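Local coordinates for protein KauB (Pseudomonas aeruginosa PAO1, PDB 6B4R) that probably oxidises a broad range of aldehydes, aminoaldehydes among them, to the corresponding carboxylic acids with NAD(P)+ as electron acceptor, at residues R89-L94 / S127-A132; L103-D108 / P197-R202; I119-A124 / F169-S174; A162-W167 / D238-T243. All blocks are in the same frame, centred on the assembly; numbering follows the deposited sequence.

Contact 1 of 4, residues R89-L94 / S127-A132; sequences RFADLL and SLRWSA
Residues 89-94 and 127-132 are helical segments that run almost antiparallel, at 167°, with their axes 8.4 Å apart; Ala-91 and Arg-129 are the residues whose CA atoms come nearest, 5.5 Å apart. The small Ala-91 is consistent with this approach. Its methyl rests against the start of the Arg-129 side chain, CB to CB 3.9 Å, and also lies over one face of the guanidinium group. With CG anti to the backbone N (chi1 -179°) and a bend at chi3, the arginine returns across the gap, and its NH2 donates to OD1 of Asp-92 at 2.6 Å in a salt bridge. The carboxylate oxygen lies at the guanidinium edge, near its plane. Helices 80-96 and 113-133, which carry the two segments, belong to the helical layer packed against helices 170-183 and 198-210 in the aldehyde dehydrogenase fold. On the more buried side of the pair, Leu-128 supplies the apolar contact. Its CD1 sits over a face of the Phe-90 ring in a CH-pi contact, 4.0 Å from the centroid, while CD2 of Leu-94 meets the same methyl at 3.7 Å. Cys-175 of helix 170-183 touches both leucines.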
loop_
_atom_site.group_PDB
_atom_site.type_symbol
_atom_site.label_atom_id
_atom_site.label_comp_id
_atom_site.label_asym_id
_atom_site.label_seq_id
_atom_site.Cartn_x
_atom_site.Cartn_y
_atom_site.Cartn_z
ATOM N N ARG A 89 -1.004 -25.718 9.557
ATOM C CA ARG A 89 -0.891 -27.040 10.164
ATOM C C ARG A 89 0.323 -27.099 11.086
ATOM O O ARG A 89 0.289 -27.745 12.133
ATOM C CB ARG A 89 -0.809 -28.132 9.097
ATOM C CG ARG A 89 -2.119 -28.369 8.355
ATOM C CD ARG A 89 -2.078 -29.647 7.524
ATOM N NE ARG A 89 -1.071 -29.583 6.468
ATOM C CZ ARG A 89 -1.312 -29.166 5.230
ATOM N NH1 ARG A 89 -2.532 -28.778 4.883
ATOM N NH2 ARG A 89 -0.330 -29.138 4.338
ATOM N N PHE A 90 1.390 -26.413 10.686
ATOM C CA PHE A 90 2.588 -26.291 11.508
ATOM C C PHE A 90 2.237 -25.565 12.803
ATOM O O PHE A 90 2.662 -25.965 13.888
ATOM C CB PHE A 90 3.672 -25.527 10.739
ATOM C CG PHE A 90 5.025 -25.538 11.402
ATOM C CD1 PHE A 90 5.317 -26.429 12.423
ATOM C CD2 PHE A 90 6.009 -24.648 11.000
ATOM C CE1 PHE A 90 6.559 -26.434 13.031
ATOM C CE2 PHE A 90 7.255 -24.648 11.605
ATOM C CZ PHE A 90 7.529 -25.542 12.622
ATOM N N ALA A 91 1.445 -24.503 12.684
ATOM C CA ALA A 91 1.012 -23.735 13.844
ATOM C C ALA A 91 0.108 -24.568 14.747
ATOM O O ALA A 91 0.218 -24.510 15.972
ATOM C CB ALA A 91 0.300 -22.469 13.403
ATOM N N ASP A 92 -0.779 -25.347 14.133
ATOM C CA ASP A 92 -1.681 -26.224 14.874
ATOM C C ASP A 92 -0.925 -27.326 15.613
ATOM O O ASP A 92 -1.306 -27.715 16.716
ATOM C CB ASP A 92 -2.726 -26.842 13.944
ATOM C CG ASP A 92 -3.695 -25.814 13.386
ATOM O OD1 ASP A 92 -3.810 -24.717 13.977
ATOM O OD2 ASP A 92 -4.344 -26.105 12.360
ATOM N N LEU A 93 0.146 -27.824 15.002
ATOM C CA LEU A 93 0.960 -28.867 15.619
ATOM C C LEU A 93 1.679 -28.367 16.872
ATOM O O LEU A 93 1.868 -29.121 17.827
ATOM C CB LEU A 93 1.961 -29.446 14.615
ATOM C CG LEU A 93 1.393 -30.448 13.605
ATOM C CD1 LEU A 93 2.481 -30.973 12.684
ATOM C CD2 LEU A 93 0.702 -31.600 14.322
ATOM N N LEU A 94 2.079 -27.098 16.864
ATOM C CA LEU A 94 2.681 -26.486 18.045
ATOM C C LEU A 94 1.677 -26.450 19.192
ATOM O O LEU A 94 2.032 -26.651 20.355
ATOM C CB LEU A 94 3.165 -25.069 17.733
ATOM C CG LEU A 94 4.640 -24.900 17.362
ATOM C CD1 LEU A 94 4.998 -25.725 16.136
ATOM C CD2 LEU A 94 4.967 -23.434 17.137
ATOM N N SER A 127 2.151 -16.537 15.909
ATOM C CA SER A 127 3.100 -15.855 15.035
ATOM C C SER A 127 3.275 -16.596 13.714
ATOM O O SER A 127 3.366 -15.976 12.652
ATOM C CB SER A 127 4.453 -15.703 15.730
ATOM O OG SER A 127 5.390 -15.084 14.867
ATOM N N LEU A 128 3.331 -17.923 13.785
ATOM C CA LEU A 128 3.409 -18.744 12.582
ATOM C C LEU A 128 2.101 -18.657 11.807
ATOM O O LEU A 128 2.099 -18.501 10.584
ATOM C CB LEU A 128 3.701 -20.203 12.938
ATOM C CG LEU A 128 5.063 -20.547 13.543
ATOM C CD1 LEU A 128 5.189 -22.052 13.722
ATOM C CD2 LEU A 128 6.189 -20.015 12.675
ATOM N N ARG A 129 0.989 -18.756 12.529
ATOM C CA ARG A 129 -0.334 -18.706 11.922
ATOM C C ARG A 129 -0.581 -17.372 11.220
ATOM O O ARG A 129 -1.057 -17.343 10.086
ATOM C CB ARG A 129 -1.422 -18.970 12.968
ATOM C CG ARG A 129 -2.834 -18.968 12.403
ATOM C CD ARG A 129 -3.879 -19.261 13.473
ATOM N NE ARG A 129 -3.894 -20.671 13.852
ATOM C CZ ARG A 129 -3.380 -21.149 14.979
ATOM N NH1 ARG A 129 -2.815 -20.329 15.856
ATOM N NH2 ARG A 129 -3.438 -22.449 15.231
ATOM N N TRP A 130 -0.245 -16.276 11.897
ATOM C CA TRP A 130 -0.432 -14.931 11.354
ATOM C C TRP A 130 0.374 -14.736 10.069
ATOM O O TRP A 130 -0.152 -14.259 9.060
ATOM C CB TRP A 130 -0.017 -13.888 12.396
ATOM C CG TRP A 130 -0.490 -12.489 12.117
ATOM C CD1 TRP A 130 -1.635 -11.904 12.580
ATOM C CD2 TRP A 130 0.178 -11.491 11.331
ATOM N NE1 TRP A 130 -1.725 -10.611 12.127
ATOM C CE2 TRP A 130 -0.625 -10.332 11.357
ATOM C CE3 TRP A 130 1.372 -11.467 10.603
ATOM C CZ2 TRP A 130 -0.272 -9.160 10.684
ATOM C CZ3 TRP A 130 1.722 -10.303 9.937
ATOM C CH2 TRP A 130 0.902 -9.166 9.981
ATOM N N SER A 131 1.650 -15.112 10.112
ATOM C CA SER A 131 2.529 -14.992 8.953
ATOM C C SER A 131 2.037 -15.850 7.792
ATOM O O SER A 131 2.218 -15.496 6.627
ATOM C CB SER A 131 3.963 -15.382 9.317
ATOM O OG SER A 131 4.459 -14.580 10.372
ATOM N N ALA A 132 1.418 -16.980 8.119
ATOM C CA ALA A 132 0.845 -17.867 7.113
ATOM C C ALA A 132 -0.370 -17.224 6.454
ATOM O O ALA A 132 -0.503 -17.230 5.231
ATOM C CB ALA A 132 0.462 -19.201 7.741
#

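Contact 2 of 4, residues L103-D108 / P197-R202; sequences LLETLD and PLTAIR. With K (potassium ion), chain G.
The side chain of Glu-105 leaves its helix facing away from residues 197-202, but bends at chi2 (-73°) and brings its carboxylate back over Thr-199. On the other helix a chi1 of 52° sets OG1 of Thr-199 between the backbone N and the carbonyl carbon, so that the hydroxyl lies 3.1 Å from Glu-105 OE2 and the methyl CG2 turns to the aliphatic part of the glutamate. CB of Leu-104 also packs on this methyl, at 3.7 Å. Further along, Asp-108 divides its carboxylate between two tasks. OD2 accepts a hydrogen bond from the amide N of Leu-198 at 3.0 Å, and a water donates to the same oxygen while accepting from the N of Thr-199; the carboxylate thus holds one amide near the start of helix 198-210 directly and the next through water. That helix makes the crossover between parallel strands 187-191 and 217-219, a beta-alpha-beta unit of the Rossmann-like coenzyme domain of aldehyde dehydrogenases. The remaining oxygen, OD1, binds potassium at 2.8 Å, and the backbone O of Asp-108 binds it at 2.7 Å; a second water and the carbonyls of Leu-40 and Lys-195 complete the ligands. Away from the ion the helices meet through carbon: CD2 of Leu-104 touches CD1 of Leu-198 at 4.1 Å, and CD1 of Leu-104 lies against the aliphatic start of Arg-202, whose guanidinium pairs with Glu-100.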
loop_
_atom_site.group_PDB
_atom_site.type_symbol
_atom_site.label_atom_id
_atom_site.label_comp_id
_atom_site.label_asym_id
_atom_site.label_seq_id
_atom_site.Cartn_x
_atom_site.Cartn_y
_atom_site.Cartn_z
ATOM N N LEU A 103 7.182 -27.396 28.532
ATOM C CA LEU A 103 7.986 -28.089 29.532
ATOM C C LEU A 103 9.452 -28.085 29.117
ATOM O O LEU A 103 10.343 -27.906 29.949
ATOM C CB LEU A 103 7.482 -29.523 29.723
ATOM C CG LEU A 103 8.212 -30.391 30.750
ATOM C CD1 LEU A 103 8.227 -29.726 32.121
ATOM C CD2 LEU A 103 7.573 -31.768 30.828
ATOM N N LEU A 104 9.692 -28.279 27.825
ATOM C CA LEU A 104 11.037 -28.196 27.270
ATOM C C LEU A 104 11.637 -26.802 27.476
ATOM O O LEU A 104 12.820 -26.671 27.778
ATOM C CB LEU A 104 11.028 -28.561 25.785
ATOM C CG LEU A 104 10.895 -30.053 25.468
ATOM C CD1 LEU A 104 10.693 -30.283 23.980
ATOM C CD2 LEU A 104 12.123 -30.800 25.959
ATOM N N GLU A 105 10.811 -25.771 27.318
ATOM C CA GLU A 105 11.239 -24.391 27.532
ATOM C C GLU A 105 11.700 -24.155 28.967
ATOM O O GLU A 105 12.825 -23.713 29.208
ATOM C CB GLU A 105 10.095 -23.427 27.209
ATOM C CG GLU A 105 9.947 -23.099 25.738
ATOM C CD GLU A 105 11.043 -22.181 25.246
ATOM O OE1 GLU A 105 11.605 -21.442 26.079
ATOM O OE2 GLU A 105 11.342 -22.196 24.032
ATOM N N THR A 106 10.810 -24.452 29.910
ATOM C CA THR A 106 11.046 -24.242 31.335
ATOM C C THR A 106 12.275 -24.982 31.860
ATOM O O THR A 106 13.101 -24.407 32.572
ATOM C CB THR A 106 9.816 -24.675 32.148
ATOM O OG1 THR A 106 8.740 -23.763 31.900
ATOM C CG2 THR A 106 10.127 -24.695 33.634
ATOM N N LEU A 107 12.391 -26.259 31.512
ATOM C CA LEU A 107 13.541 -27.056 31.921
ATOM C C LEU A 107 14.832 -26.515 31.312
ATOM O O LEU A 107 15.874 -26.499 31.962
ATOM C CB LEU A 107 13.344 -28.524 31.530
ATOM C CG LEU A 107 12.241 -29.277 32.275
ATOM C CD1 LEU A 107 12.117 -30.704 31.763
ATOM C CD2 LEU A 107 12.506 -29.263 33.772
ATOM N N ASP A 108 14.753 -26.061 30.066
ATOM C CA ASP A 108 15.931 -25.594 29.345
ATOM C C ASP A 108 16.519 -24.300 29.914
ATOM O O ASP A 108 17.686 -24.263 30.303
ATOM C CB ASP A 108 15.602 -25.403 27.864
ATOM C CG ASP A 108 16.739 -25.818 26.956
ATOM O OD1 ASP A 108 17.886 -25.910 27.439
ATOM O OD2 ASP A 108 16.486 -26.046 25.754
ATOM N N PRO A 197 18.615 -25.306 23.381
ATOM C CA PRO A 197 18.447 -25.872 22.039
ATOM C C PRO A 197 17.226 -26.788 21.875
ATOM O O PRO A 197 16.824 -27.055 20.742
ATOM C CB PRO A 197 19.728 -26.688 21.866
ATOM C CG PRO A 197 20.024 -27.182 23.251
ATOM C CD PRO A 197 19.519 -26.123 24.213
ATOM N N LEU A 198 16.644 -27.244 22.981
ATOM C CA LEU A 198 15.657 -28.326 22.948
ATOM C C LEU A 198 14.394 -28.074 22.103
ATOM O O LEU A 198 13.995 -28.936 21.319
ATOM C CB LEU A 198 15.279 -28.749 24.372
ATOM C CG LEU A 198 16.460 -29.146 25.268
ATOM C CD1 LEU A 198 15.983 -29.646 26.624
ATOM C CD2 LEU A 198 17.355 -30.178 24.587
ATOM N N THR A 199 13.764 -26.911 22.264
ATOM C CA THR A 199 12.516 -26.624 21.551
ATOM C C THR A 199 12.704 -26.492 20.041
ATOM O O THR A 199 11.819 -26.857 19.264
ATOM C CB THR A 199 11.802 -25.361 22.090
ATOM O OG1 THR A 199 12.720 -24.261 22.130
ATOM C CG2 THR A 199 11.252 -25.614 23.484
ATOM N N ALA A 200 13.854 -25.968 19.631
ATOM C CA ALA A 200 14.164 -25.830 18.213
ATOM C C ALA A 200 14.358 -27.204 17.585
ATOM O O ALA A 200 13.901 -27.460 16.472
ATOM C CB ALA A 200 15.409 -24.978 18.024
ATOM N N ILE A 201 15.041 -28.081 18.311
ATOM C CA ILE A 201 15.261 -29.451 17.867
ATOM C C ILE A 201 13.929 -30.180 17.698
ATOM O O ILE A 201 13.742 -30.953 16.756
ATOM C CB ILE A 201 16.148 -30.215 18.872
ATOM C CG1 ILE A 201 17.565 -29.633 18.883
ATOM C CG2 ILE A 201 16.185 -31.700 18.551
ATOM C CD1 ILE A 201 18.470 -30.258 19.926
ATOM N N ARG A 202 12.999 -29.905 18.608
ATOM C CA ARG A 202 11.706 -30.576 18.619
ATOM C C ARG A 202 10.818 -30.171 17.443
ATOM O O ARG A 202 10.341 -31.027 16.695
ATOM C CB ARG A 202 10.981 -30.301 19.939
ATOM C CG ARG A 202 9.635 -30.994 20.062
ATOM C CD ARG A 202 9.791 -32.503 20.135
ATOM N NE ARG A 202 8.507 -33.175 20.309
ATOM C CZ ARG A 202 7.804 -33.711 19.316
ATOM N NH1 ARG A 202 8.263 -33.658 18.074
ATOM N NH2 ARG A 202 6.643 -34.301 19.566
HETATM K K K G . 19.974 -25.320 29.243
HETATM O O HOH W 1 14.434 -24.997 24.378
HETATM O O HOH W 2 22.139 -26.006 27.472
#

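Contact 3 of 4, residues I119-A124 / F169-S174; sequences IDVASA and FPLLMS. With TOE (2-[2-(2-methoxy-ethoxy)-ethoxy]-ethoxyl), chain H.
Ala-124 and Leu-172 bring the backbones to a CA distance of 4.6 Å, where helical residues 119-124 and 170-174 run nearly parallel at 17°. The small Ala-124, beside Ser-123, is consistent with such closeness. Leu-172 uses a single branch here: with CG anti to the backbone N (chi1 -177°), it lays CD1 alongside the neighbouring helix, 3.7 Å from Ser-123 CB and close to the backbone of Ala-124. Leu-171 serves the other flank, its CG on the Ala-124 methyl at 3.9 Å and its CD2 against Val-121 CG2 at 3.8 Å. The polar element lies at the N-cap residue Phe-169, whose ring presents its edge to Asp-120; OD1 comes within 3.2 Å of CD1, near the ring plane. This carboxylate oxygen also forms a salt bridge with Lys-111. Phe-169, Met-173 and Ile-119 line the pocket occupied by the polyether ligand, with Ile-119 CG2 3.7 Å from its terminal methyl carbon CK', so the same helix pair forms part of a wall of what is probably the substrate channel. Val-121 and Pro-170 pack on helix 98-109 and Leu-171 on helix 198-210, while helix 170-183 follows strand 149-164 after a short loop.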
loop_
_atom_site.group_PDB
_atom_site.type_symbol
_atom_site.label_atom_id
_atom_site.label_comp_id
_atom_site.label_asym_id
_atom_site.label_seq_id
_atom_site.Cartn_x
_atom_site.Cartn_y
_atom_site.Cartn_z
ATOM N N ILE A 119 1.969 -18.008 27.354
ATOM C CA ILE A 119 2.527 -16.888 26.603
ATOM C C ILE A 119 3.376 -17.350 25.421
ATOM O O ILE A 119 3.001 -17.152 24.268
ATOM C CB ILE A 119 3.360 -15.951 27.504
ATOM C CG1 ILE A 119 2.510 -15.437 28.666
ATOM C CG2 ILE A 119 3.913 -14.789 26.698
ATOM C CD1 ILE A 119 3.233 -14.466 29.568
ATOM N N ASP A 120 4.513 -17.971 25.716
ATOM C CA ASP A 120 5.476 -18.366 24.689
ATOM C C ASP A 120 4.898 -19.242 23.575
ATOM O O ASP A 120 4.886 -18.833 22.413
ATOM C CB ASP A 120 6.681 -19.052 25.330
ATOM C CG ASP A 120 7.470 -18.116 26.222
ATOM O OD1 ASP A 120 8.474 -17.550 25.744
ATOM O OD2 ASP A 120 7.080 -17.939 27.397
ATOM N N VAL A 121 4.427 -20.436 23.928
ATOM C CA VAL A 121 3.892 -21.368 22.937
ATOM C C VAL A 121 2.678 -20.792 22.203
ATOM O O VAL A 121 2.585 -20.875 20.975
ATOM C CB VAL A 121 3.534 -22.734 23.567
ATOM C CG1 VAL A 121 2.782 -23.602 22.570
ATOM C CG2 VAL A 121 4.791 -23.442 24.048
ATOM N N ALA A 122 1.763 -20.191 22.955
ATOM C CA ALA A 122 0.569 -19.590 22.367
ATOM C C ALA A 122 0.920 -18.475 21.383
ATOM O O ALA A 122 0.342 -18.392 20.299
ATOM C CB ALA A 122 -0.360 -19.072 23.457
ATOM N N SER A 123 1.877 -17.629 21.757
ATOM C CA SER A 123 2.311 -16.534 20.891
ATOM C C SER A 123 3.097 -17.047 19.691
ATOM O O SER A 123 2.963 -16.521 18.587
ATOM C CB SER A 123 3.164 -15.525 21.665
ATOM O OG SER A 123 2.444 -14.970 22.750
ATOM N N ALA A 124 3.920 -18.066 19.916
ATOM C CA ALA A 124 4.742 -18.634 18.854
ATOM C C ALA A 124 3.873 -19.291 17.790
ATOM O O ALA A 124 4.120 -19.143 16.593
ATOM C CB ALA A 124 5.739 -19.632 19.425
ATOM N N PHE A 169 13.807 -16.138 24.781
ATOM C CA PHE A 169 12.540 -16.586 24.207
ATOM C C PHE A 169 12.801 -17.548 23.048
ATOM O O PHE A 169 12.490 -17.233 21.902
ATOM C CB PHE A 169 11.709 -15.398 23.711
ATOM C CG PHE A 169 11.204 -14.502 24.810
ATOM C CD1 PHE A 169 10.013 -14.783 25.462
ATOM C CD2 PHE A 169 11.914 -13.370 25.185
ATOM C CE1 PHE A 169 9.542 -13.958 26.473
ATOM C CE2 PHE A 169 11.447 -12.540 26.197
ATOM C CZ PHE A 169 10.260 -12.836 26.841
ATOM N N PRO A 170 13.354 -18.734 23.350
ATOM C CA PRO A 170 13.846 -19.684 22.341
ATOM C C PRO A 170 12.816 -20.046 21.275
ATOM O O PRO A 170 13.126 -19.959 20.087
ATOM C CB PRO A 170 14.200 -20.925 23.169
ATOM C CG PRO A 170 14.431 -20.410 24.548
ATOM C CD PRO A 170 13.462 -19.279 24.714
ATOM N N LEU A 171 11.617 -20.443 21.686
ATOM C CA LEU A 171 10.588 -20.845 20.731
ATOM C C LEU A 171 9.951 -19.649 20.024
ATOM O O LEU A 171 9.783 -19.661 18.804
ATOM C CB LEU A 171 9.515 -21.701 21.410
ATOM C CG LEU A 171 8.396 -22.238 20.514
ATOM C CD1 LEU A 171 8.963 -23.077 19.378
ATOM C CD2 LEU A 171 7.397 -23.045 21.327
ATOM N N LEU A 172 9.607 -18.619 20.791
ATOM C CA LEU A 172 8.947 -17.436 20.242
ATOM C C LEU A 172 9.815 -16.689 19.229
ATOM O O LEU A 172 9.341 -16.325 18.150
ATOM C CB LEU A 172 8.517 -16.485 21.363
ATOM C CG LEU A 172 7.757 -15.241 20.899
ATOM C CD1 LEU A 172 6.493 -15.639 20.150
ATOM C CD2 LEU A 172 7.426 -14.324 22.066
ATOM N N MET A 173 11.077 -16.456 19.579
ATOM C CA MET A 173 12.009 -15.785 18.676
ATOM C C MET A 173 12.239 -16.622 17.426
ATOM O O MET A 173 12.418 -16.086 16.334
ATOM C CB MET A 173 13.349 -15.509 19.366
ATOM C CG MET A 173 13.294 -14.494 20.501
ATOM S SD MET A 173 12.661 -12.880 20.003
ATOM C CE MET A 173 11.001 -12.944 20.676
ATOM N N SER A 174 12.236 -17.940 17.594
ATOM C CA SER A 174 12.398 -18.844 16.466
ATOM C C SER A 174 11.263 -18.658 15.467
ATOM O O SER A 174 11.492 -18.593 14.260
ATOM C CB SER A 174 12.443 -20.296 16.943
ATOM O OG SER A 174 13.544 -20.513 17.808
HETATM O "O2'" TOE H . 13.802 -10.472 23.491
HETATM C "CA'" TOE H . 13.071 -9.812 22.451
HETATM C "CB'" TOE H . 12.118 -8.797 23.069
HETATM O "OC'" TOE H . 10.798 -9.335 23.130
HETATM C "CD'" TOE H . 9.871 -8.368 23.619
HETATM C "CE'" TOE H . 8.482 -8.650 23.055
HETATM O "OF'" TOE H . 7.911 -9.786 23.699
HETATM C "CG'" TOE H . 6.610 -10.071 23.189
HETATM C "CH'" TOE H . 5.909 -11.068 24.103
HETATM O "OI'" TOE H . 5.804 -10.507 25.410
HETATM C "CK'" TOE H . 4.919 -11.253 26.243
#

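Contact 4 of 4, residues A162-W167 / D238-T243; sequences AAIVPW and DTLVFT
Ala-162, Ile-164, Leu-240 and Phe-242 make up the tightly packed face of this contact, while the more open side lies at Pro-166, which is partly exposed, makes no backbone bond across the pair and meets Thr-243 through its ring carbons. In the tight part the two strands run parallel, 11° apart, with axes separated by 4.9 Å. Four backbone hydrogen bonds join them in alternation: Ala-162 N and Ile-164 N give to Thr-239 O and Val-241 O, and their carbonyls accept from Val-241 N and Thr-243 N. The last of these, Thr-243 N to Ile-164 O, is the longest at 3.3 Å. Strands 149-164 and 239-243 are neighbours in the parallel core of the Rossmann-like sheet of aldehyde dehydrogenases. Helix 246-258 covers Leu-240 and Phe-242. On that face the Phe-242 ring, with CG anti to the backbone N (chi1 169°), presents its edge to Ile-164 CB. Phe-242 CD1 is also 3.5 Å from Ile-164 CG2, and Leu-240 CD2 packs on the Ala-162 methyl at 3.7 Å. The opposite face has smaller groups, Ala-163 CB meeting Val-241 CG2 at 3.7 Å. Beyond the paired residues, Pro-166 brings CD to 3.3 Å from Thr-243 O and 3.6 Å from Thr-243 CB. The hydroxyl of Thr-243 is hydrogen-bonded to NZ of Lys-177, and its side chain touches Glu-267, the predicted active-site residue.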
loop_
_atom_site.group_PDB
_atom_site.type_symbol
_atom_site.label_atom_id
_atom_site.label_comp_id
_atom_site.label_asym_id
_atom_site.label_seq_id
_atom_site.Cartn_x
_atom_site.Cartn_y
_atom_site.Cartn_z
ATOM N N ALA A 162 20.039 -18.172 7.303
ATOM C CA ALA A 162 20.562 -18.638 8.578
ATOM C C ALA A 162 19.956 -17.802 9.697
ATOM O O ALA A 162 19.984 -16.572 9.645
ATOM C CB ALA A 162 22.079 -18.542 8.599
ATOM N N ALA A 163 19.402 -18.468 10.705
ATOM C CA ALA A 163 18.788 -17.770 11.828
ATOM C C ALA A 163 19.434 -18.155 13.155
ATOM O O ALA A 163 19.424 -19.322 13.548
ATOM C CB ALA A 163 17.294 -18.038 11.863
ATOM N N ILE A 164 20.000 -17.164 13.837
ATOM C CA ILE A 164 20.610 -17.367 15.145
ATOM C C ILE A 164 19.729 -16.742 16.225
ATOM O O ILE A 164 19.647 -15.520 16.342
ATOM C CB ILE A 164 22.020 -16.745 15.202
ATOM C CG1 ILE A 164 22.895 -17.314 14.084
ATOM C CG2 ILE A 164 22.664 -16.982 16.560
ATOM C CD1 ILE A 164 24.328 -16.821 14.121
ATOM N N VAL A 165 19.068 -17.590 17.009
ATOM C CA VAL A 165 18.082 -17.128 17.982
ATOM C C VAL A 165 18.600 -17.185 19.417
ATOM O O VAL A 165 19.393 -18.061 19.760
ATOM C CB VAL A 165 16.768 -17.933 17.864
ATOM C CG1 VAL A 165 16.117 -17.681 16.513
ATOM C CG2 VAL A 165 17.026 -19.412 18.066
ATOM N N PRO A 166 18.146 -16.247 20.266
ATOM C CA PRO A 166 18.614 -16.157 21.653
ATOM C C PRO A 166 17.970 -17.195 22.565
ATOM O O PRO A 166 17.170 -18.016 22.111
ATOM C CB PRO A 166 18.162 -14.759 22.069
ATOM C CG PRO A 166 16.920 -14.546 21.295
ATOM C CD PRO A 166 17.175 -15.183 19.954
ATOM N N TRP A 167 18.312 -17.133 23.848
ATOM C CA TRP A 167 17.868 -18.124 24.817
ATOM C C TRP A 167 16.743 -17.635 25.723
ATOM O O TRP A 167 16.159 -18.422 26.469
ATOM C CB TRP A 167 19.048 -18.596 25.672
ATOM C CG TRP A 167 19.872 -17.481 26.252
ATOM C CD1 TRP A 167 21.081 -17.038 25.801
ATOM C CD2 TRP A 167 19.549 -16.674 27.394
ATOM N NE1 TRP A 167 21.532 -16.006 26.589
ATOM C CE2 TRP A 167 20.612 -15.764 27.573
ATOM C CE3 TRP A 167 18.470 -16.632 28.281
ATOM C CZ2 TRP A 167 20.622 -14.822 28.601
ATOM C CZ3 TRP A 167 18.482 -15.696 29.299
ATOM C CH2 TRP A 167 19.551 -14.806 29.452
ATOM N N ASP A 238 22.498 -16.656 1.937
ATOM C CA ASP A 238 22.049 -15.392 1.359
ATOM C C ASP A 238 21.704 -14.338 2.403
ATOM O O ASP A 238 21.908 -13.144 2.180
ATOM C CB ASP A 238 20.841 -15.628 0.451
ATOM C CG ASP A 238 21.174 -16.491 -0.745
ATOM O OD1 ASP A 238 22.123 -16.144 -1.482
ATOM O OD2 ASP A 238 20.494 -17.520 -0.940
ATOM N N THR A 239 21.179 -14.786 3.538
ATOM C CA THR A 239 20.672 -13.876 4.556
ATOM C C THR A 239 20.906 -14.432 5.956
ATOM O O THR A 239 20.668 -15.611 6.215
ATOM C CB THR A 239 19.160 -13.605 4.351
ATOM O OG1 THR A 239 18.956 -12.942 3.097
ATOM C CG2 THR A 239 18.598 -12.739 5.468
ATOM N N LEU A 240 21.377 -13.570 6.852
ATOM C CA LEU A 240 21.591 -13.933 8.245
ATOM C C LEU A 240 20.734 -13.039 9.135
ATOM O O LEU A 240 20.886 -11.816 9.126
ATOM C CB LEU A 240 23.075 -13.783 8.602
ATOM C CG LEU A 240 23.599 -14.184 9.988
ATOM C CD1 LEU A 240 23.440 -13.067 11.011
ATOM C CD2 LEU A 240 22.923 -15.453 10.477
ATOM N N VAL A 241 19.828 -13.646 9.895
ATOM C CA VAL A 241 19.043 -12.897 10.870
ATOM C C VAL A 241 19.445 -13.306 12.282
ATOM O O VAL A 241 19.800 -14.458 12.525
ATOM C CB VAL A 241 17.524 -13.072 10.657
ATOM C CG1 VAL A 241 17.128 -12.575 9.274
ATOM C CG2 VAL A 241 17.117 -14.524 10.845
ATOM N N PHE A 242 19.400 -12.358 13.212
ATOM C CA PHE A 242 19.947 -12.592 14.542
ATOM C C PHE A 242 19.282 -11.739 15.620
ATOM O O PHE A 242 18.903 -10.590 15.385
ATOM C CB PHE A 242 21.462 -12.353 14.520
ATOM C CG PHE A 242 22.103 -12.298 15.880
ATOM C CD1 PHE A 242 22.486 -13.460 16.530
ATOM C CD2 PHE A 242 22.356 -11.080 16.493
ATOM C CE1 PHE A 242 23.090 -13.411 17.774
ATOM C CE2 PHE A 242 22.957 -11.024 17.739
ATOM C CZ PHE A 242 23.327 -12.192 18.379
ATOM N N THR A 243 19.136 -12.327 16.801
ATOM C CA THR A 243 18.683 -11.605 17.979
ATOM C C THR A 243 19.581 -11.984 19.150
ATOM O O THR A 243 19.728 -13.163 19.472
ATOM C CB THR A 243 17.221 -11.932 18.328
ATOM O OG1 THR A 243 16.374 -11.599 17.221
ATOM C CG2 THR A 243 16.782 -11.150 19.556
#

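In the fold
All four contacts are largely buried, but the helix pairs and the strand pair hold the fold differently. Contact 4 lies in the central sheet and relies on backbone bonds, whereas contacts 1, 2 and 3 join helices mainly through side chains, contact 2 adding backbone amides. Contacts 1 and 3 share helix 113-133 and touch where Leu-94 meets Val-121; contact 1, farthest from the chain centre, has a salt bridge on its more open side, while contact 3, nearest the centre, is mainly apolar and borders the ligand pocket. Contact 2 is the most polar, with its metal and water, and Glu-105 links it weakly to Leu-171 of contact 3. Met-173 and Ser-174 in turn pack on residues 165-166 of contact 4.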